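Local coordinates for KLLA0E03807p (PDB 3SQI), which probably binds centromeric DNA, the deposited fragment being the DNA-binding domain of Ndc10, a platform for inner kinetochore assembly in budding yeast, at residues V188-S193 with N311-Q316; P198-A203 with S343-S348. All blocks are in the same frame, centred on the assembly; numbering follows the deposited sequence.

Contact 1: V188-S193 with N311-Q316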
loop_
_atom_site.group_PDB
_atom_site.type_symbol
_atom_site.label_atom_id
_atom_site.label_comp_id
_atom_site.label_asym_id
_atom_site.label_seq_id
_atom_site.Cartn_x
_atom_site.Cartn_y
_atom_site.Cartn_z
ATOM N N VAL A 188 2.171 -2.261 3.226
ATOM C CA VAL A 188 2.311 -2.731 4.597
ATOM C C VAL A 188 1.169 -3.688 4.947
ATOM O O VAL A 188 0.014 -3.466 4.565
ATOM C CB VAL A 188 2.338 -1.531 5.576
ATOM C CG1 VAL A 188 1.959 -1.963 6.988
ATOM C CG2 VAL A 188 3.707 -0.870 5.557
ATOM N N PRO A 189 1.490 -4.769 5.673
ATOM C CA PRO A 189 0.476 -5.770 6.011
ATOM C C PRO A 189 -0.562 -5.253 7.005
ATOM O O PRO A 189 -0.198 -4.696 8.038
ATOM C CB PRO A 189 1.306 -6.892 6.649
ATOM C CG PRO A 189 2.482 -6.197 7.239
ATOM C CD PRO A 189 2.807 -5.109 6.242
ATOM N N ASN A 190 -1.841 -5.451 6.707
ATOM C CA ASN A 190 -2.861 -5.205 7.709
ATOM C C ASN A 190 -3.159 -6.520 8.400
ATOM O O ASN A 190 -3.724 -7.433 7.795
ATOM C CB ASN A 190 -4.139 -4.639 7.086
ATOM C CG ASN A 190 -5.025 -3.943 8.110
ATOM O OD1 ASN A 190 -4.759 -3.994 9.316
ATOM N ND2 ASN A 190 -6.085 -3.287 7.636
ATOM N N PHE A 191 -2.758 -6.623 9.661
ATOM C CA PHE A 191 -3.013 -7.832 10.434
ATOM C C PHE A 191 -4.356 -7.708 11.134
ATOM O O PHE A 191 -4.898 -8.687 11.648
ATOM C CB PHE A 191 -1.898 -8.079 11.464
ATOM C CG PHE A 191 -0.531 -8.272 10.856
ATOM C CD1 PHE A 191 -0.187 -9.472 10.253
ATOM C CD2 PHE A 191 0.412 -7.254 10.893
ATOM C CE1 PHE A 191 1.070 -9.651 9.693
ATOM C CE2 PHE A 191 1.669 -7.424 10.333
ATOM C CZ PHE A 191 1.998 -8.626 9.734
ATOM N N GLN A 192 -4.892 -6.495 11.144
ATOM C CA GLN A 192 -6.193 -6.240 11.743
ATOM C C GLN A 192 -7.305 -6.700 10.802
ATOM O O GLN A 192 -8.372 -7.121 11.248
ATOM C CB GLN A 192 -6.346 -4.748 12.048
ATOM C CG GLN A 192 -5.391 -4.225 13.106
ATOM C CD GLN A 192 -5.853 -4.548 14.513
ATOM O OE1 GLN A 192 -7.047 -4.518 14.807
ATOM N NE2 GLN A 192 -4.906 -4.861 15.389
ATOM N N SER A 193 -7.044 -6.609 9.499
ATOM C CA SER A 193 -8.024 -6.943 8.475
ATOM C C SER A 193 -7.353 -7.640 7.291
ATOM O O SER A 193 -7.156 -7.047 6.230
ATOM C CB SER A 193 -8.753 -5.679 8.013
ATOM O OG SER A 193 -9.881 -5.988 7.208
ATOM N N ASN A 311 -1.710 3.222 3.724
ATOM C CA ASN A 311 -2.028 1.820 3.960
ATOM C C ASN A 311 -3.039 1.697 5.100
ATOM O O ASN A 311 -3.540 0.610 5.392
ATOM C CB ASN A 311 -0.762 1.017 4.271
ATOM C CG ASN A 311 0.197 0.939 3.088
ATOM O OD1 ASN A 311 0.259 -0.073 2.394
ATOM N ND2 ASN A 311 0.953 2.007 2.861
ATOM N N ARG A 312 -3.319 2.821 5.750
ATOM C CA ARG A 312 -4.332 2.893 6.800
ATOM C C ARG A 312 -4.193 1.824 7.874
ATOM O O ARG A 312 -5.196 1.301 8.360
ATOM C CB ARG A 312 -5.725 2.810 6.185
ATOM C CG ARG A 312 -6.006 3.863 5.130
ATOM C CD ARG A 312 -7.352 3.603 4.500
ATOM N NE ARG A 312 -7.533 2.173 4.332
ATOM C CZ ARG A 312 -7.039 1.484 3.314
ATOM N NH1 ARG A 312 -6.353 2.114 2.365
ATOM N NH2 ARG A 312 -7.234 0.171 3.247
ATOM N N THR A 313 -2.956 1.497 8.238
ATOM C CA THR A 313 -2.701 0.564 9.337
ATOM C C THR A 313 -1.467 1.004 10.093
ATOM O O THR A 313 -0.576 1.608 9.504
ATOM C CB THR A 313 -2.513 -0.902 8.850
ATOM O OG1 THR A 313 -2.311 -1.767 9.980
ATOM C CG2 THR A 313 -1.335 -1.022 7.900
ATOM N N LYS A 314 -1.426 0.738 11.395
ATOM C CA LYS A 314 -0.233 1.056 12.168
ATOM C C LYS A 314 0.915 0.171 11.695
ATOM O O LYS A 314 0.688 -0.942 11.217
ATOM C CB LYS A 314 -0.475 0.861 13.666
ATOM C CG LYS A 314 -1.697 1.578 14.205
ATOM C CD LYS A 314 -1.639 3.073 13.932
ATOM C CE LYS A 314 -0.704 3.785 14.896
ATOM N NZ LYS A 314 -0.735 5.266 14.716
ATOM N N LEU A 315 2.141 0.670 11.811
ATOM C CA LEU A 315 3.320 -0.096 11.420
ATOM C C LEU A 315 3.692 -1.126 12.476
ATOM O O LEU A 315 3.830 -0.801 13.656
ATOM C CB LEU A 315 4.508 0.830 11.168
ATOM C CG LEU A 315 4.557 1.445 9.776
ATOM C CD1 LEU A 315 5.901 2.106 9.560
ATOM C CD2 LEU A 315 4.316 0.366 8.739
ATOM N N GLN A 316 3.868 -2.369 12.048
ATOM C CA GLN A 316 4.167 -3.441 12.981
ATOM C C GLN A 316 5.302 -4.317 12.493
ATOM O O GLN A 316 5.495 -4.489 11.288
ATOM C CB GLN A 316 2.922 -4.284 13.235
ATOM C CG GLN A 316 1.914 -3.598 14.125
ATOM C CD GLN A 316 0.494 -3.999 13.798
ATOM O OE1 GLN A 316 -0.049 -3.615 12.760
ATOM N NE2 GLN A 316 -0.117 -4.781 14.681
#
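The Asn311 amide meets the backbone of Val188. Val188 N donates to Asn311 OD1 at 3.0 Å, from above the amide plane, 62° out of it. Asn190 presents its own amide to Thr313. Its OD1 accepts from Gln192 N at 3.1 Å, which closes an Asx turn. Thr313 OG1 lies 3.4 Å from the same OD1, a weak bond that is not settled, since Lys314 O is also within reach of the hydroxyl. The Phe191 ring has the end of the Gln316 side chain at its edge. Val188 supplies the apolar centre. Its CG1 stands anti to the backbone N (chi1 159°) and packs on Thr313 CG2 at 3.5 Å. Its other branch, CG2, reaches Leu315 CD2 at 3.5 Å, the two side chains crossing nearly at right angles. Two loops are thus joined by one backbone-to-amide hydrogen bond and a small apolar patch. The Asn311 amide is further held by ND2 bonds to Ile307 O and Val186 O, and its OD1 also accepts from Asn148 ND2. It therefore ties the end of helix 304-310 to helix 133-149 and to strand 185-187, an outer strand of the three-stranded antiparallel sheet.

Contact 2: P198-A203 with S343-S348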
loop_
_atom_site.group_PDB
_atom_site.type_symbol
_atom_site.label_atom_id
_atom_site.label_comp_id
_atom_site.label_asym_id
_atom_site.label_seq_id
_atom_site.Cartn_x
_atom_site.Cartn_y
_atom_site.Cartn_z
ATOM N N PRO A 198 -3.577 -6.259 1.072
ATOM C CA PRO A 198 -3.087 -6.540 -0.282
ATOM C C PRO A 198 -1.937 -7.519 -0.281
ATOM O O PRO A 198 -1.718 -8.197 -1.284
ATOM C CB PRO A 198 -2.581 -5.176 -0.759
ATOM C CG PRO A 198 -2.140 -4.505 0.473
ATOM C CD PRO A 198 -3.125 -4.941 1.546
ATOM N N ILE A 199 -1.197 -7.569 0.824
ATOM C CA ILE A 199 -0.039 -8.447 0.921
ATOM C C ILE A 199 -0.452 -9.890 1.207
ATOM O O ILE A 199 0.123 -10.823 0.665
ATOM C CB ILE A 199 0.930 -7.973 2.004
ATOM C CG1 ILE A 199 1.428 -6.569 1.679
ATOM C CG2 ILE A 199 2.101 -8.951 2.145
ATOM C CD1 ILE A 199 2.165 -5.927 2.831
ATOM N N PHE A 200 -1.437 -10.061 2.080
ATOM C CA PHE A 200 -2.019 -11.364 2.333
ATOM C C PHE A 200 -2.578 -11.877 1.019
ATOM O O PHE A 200 -2.341 -13.020 0.604
ATOM C CB PHE A 200 -3.144 -11.216 3.348
ATOM C CG PHE A 200 -3.881 -12.483 3.622
ATOM C CD1 PHE A 200 -5.255 -12.537 3.496
ATOM C CD2 PHE A 200 -3.206 -13.621 4.007
ATOM C CE1 PHE A 200 -5.941 -13.705 3.755
ATOM C CE2 PHE A 200 -3.885 -14.792 4.262
ATOM C CZ PHE A 200 -5.252 -14.834 4.136
ATOM N N THR A 201 -3.321 -11.000 0.363
ATOM C CA THR A 201 -3.854 -11.277 -0.957
ATOM C C THR A 201 -2.740 -11.765 -1.864
ATOM O O THR A 201 -2.863 -12.801 -2.518
ATOM C CB THR A 201 -4.480 -10.008 -1.559
ATOM O OG1 THR A 201 -5.616 -9.614 -0.770
ATOM C CG2 THR A 201 -4.899 -10.239 -3.015
ATOM N N MET A 202 -1.639 -11.028 -1.886
ATOM C CA MET A 202 -0.542 -11.366 -2.772
ATOM C C MET A 202 0.112 -12.689 -2.385
ATOM O O MET A 202 0.694 -13.376 -3.225
ATOM C CB MET A 202 0.498 -10.259 -2.768
ATOM C CG MET A 202 1.660 -10.533 -3.699
ATOM S SD MET A 202 2.931 -9.290 -3.464
ATOM C CE MET A 202 2.724 -8.966 -1.713
ATOM N N ALA A 203 0.021 -13.036 -1.108
ATOM C CA ALA A 203 0.624 -14.258 -0.606
ATOM C C ALA A 203 -0.175 -15.444 -1.108
ATOM O O ALA A 203 0.383 -16.362 -1.707
ATOM C CB ALA A 203 0.684 -14.248 0.914
ATOM N N SER A 343 5.179 -15.160 6.236
ATOM C CA SER A 343 4.679 -14.775 7.553
ATOM C C SER A 343 3.248 -14.226 7.505
ATOM O O SER A 343 2.421 -14.581 8.345
ATOM C CB SER A 343 5.621 -13.787 8.232
ATOM O OG SER A 343 6.781 -14.453 8.695
ATOM N N VAL A 344 2.939 -13.377 6.529
ATOM C CA VAL A 344 1.569 -12.875 6.450
ATOM C C VAL A 344 0.600 -14.021 6.178
ATOM O O VAL A 344 -0.418 -14.180 6.870
ATOM C CB VAL A 344 1.385 -11.797 5.374
ATOM C CG1 VAL A 344 0.014 -11.154 5.523
ATOM C CG2 VAL A 344 2.464 -10.748 5.493
ATOM N N LEU A 345 0.935 -14.823 5.172
ATOM C CA LEU A 345 0.087 -15.929 4.747
ATOM C C LEU A 345 -0.206 -16.828 5.929
ATOM O O LEU A 345 -1.361 -17.052 6.280
ATOM C CB LEU A 345 0.784 -16.743 3.659
ATOM C CG LEU A 345 -0.057 -17.783 2.923
ATOM C CD1 LEU A 345 -0.989 -17.107 1.910
ATOM C CD2 LEU A 345 0.840 -18.807 2.226
ATOM N N VAL A 346 0.866 -17.313 6.547
ATOM C CA VAL A 346 0.806 -18.300 7.617
ATOM C C VAL A 346 0.168 -17.717 8.864
ATOM O O VAL A 346 -0.381 -18.443 9.693
ATOM C CB VAL A 346 2.224 -18.818 7.968
ATOM C CG1 VAL A 346 2.210 -19.607 9.265
ATOM C CG2 VAL A 346 2.781 -19.666 6.832
ATOM N N THR A 347 0.240 -16.398 8.995
ATOM C CA THR A 347 -0.331 -15.743 10.160
ATOM C C THR A 347 -1.840 -15.699 10.037
ATOM O O THR A 347 -2.558 -15.939 11.011
ATOM C CB THR A 347 0.190 -14.305 10.323
ATOM O OG1 THR A 347 1.619 -14.318 10.449
ATOM C CG2 THR A 347 -0.416 -13.664 11.561
ATOM N N SER A 348 -2.313 -15.374 8.833
ATOM C CA SER A 348 -3.738 -15.133 8.616
ATOM C C SER A 348 -4.530 -16.310 8.020
ATOM O O SER A 348 -5.746 -16.222 7.861
ATOM C CB SER A 348 -3.928 -13.861 7.770
ATOM O OG SER A 348 -3.253 -12.743 8.347
#
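Val344 is the central bump, pressed against Ile199 and Phe200 on the other helix. Its CG1 rests on Phe200 CB at 3.8 Å, and its CG2 meets Ile199 CG2, also at 3.8 Å. Leu345 sits one step further on. Its CD1 fills the shallow hollow left by the small side chain of Ala203, with CD1 to Ala203 CB 3.5 Å. Phe200 fits in the other direction. Its CG is anti to the backbone N (chi1 176°), which turns the ring toward Ser348. Ser348 CB lies over one ring face, off toward the rim and 4.0 Å from the centroid, a CH-pi contact. Leu345 O approaches the ring edge near its plane. An alanine here, in place of Phe200, would probably keep the Val344 contact through CB but leave Ser348 CB without a ring face and open a gap where the ring meets Trp118. The segments 198-203 and 343-348 cross at -94°, their axes 8.5 Å apart at closest approach. The side chains that meet are mostly apolar. The segment 198-203 is buried between helix 332-355 and its other neighbours: Thr201 and Met202 pack on helix 133-149, while Ile199 and Met202 touch strand 174-179.

How the contacts relate
Contacts 1 and 2 adjoin, with centres about 12 Å apart. Their segments alternate along the chain: the loop 188-193 runs on toward helix 198-210, and the loop 311-316 precedes helix 332-355. Ile199 is the main bridge. Its CD1 lies against the backbone of contact 1 at Val188 and Pro189. Pro189 CB also approaches Val344 CG2, at 4.2 Å. The loop pair of contact 1 thus continues into the helix crossing of contact 2. Neither contact reaches the bound DNA: the nearest atoms are about 22 Å away for contact 1 and about 17 Å for contact 2. Both are internal packing of the DNA-binding domain.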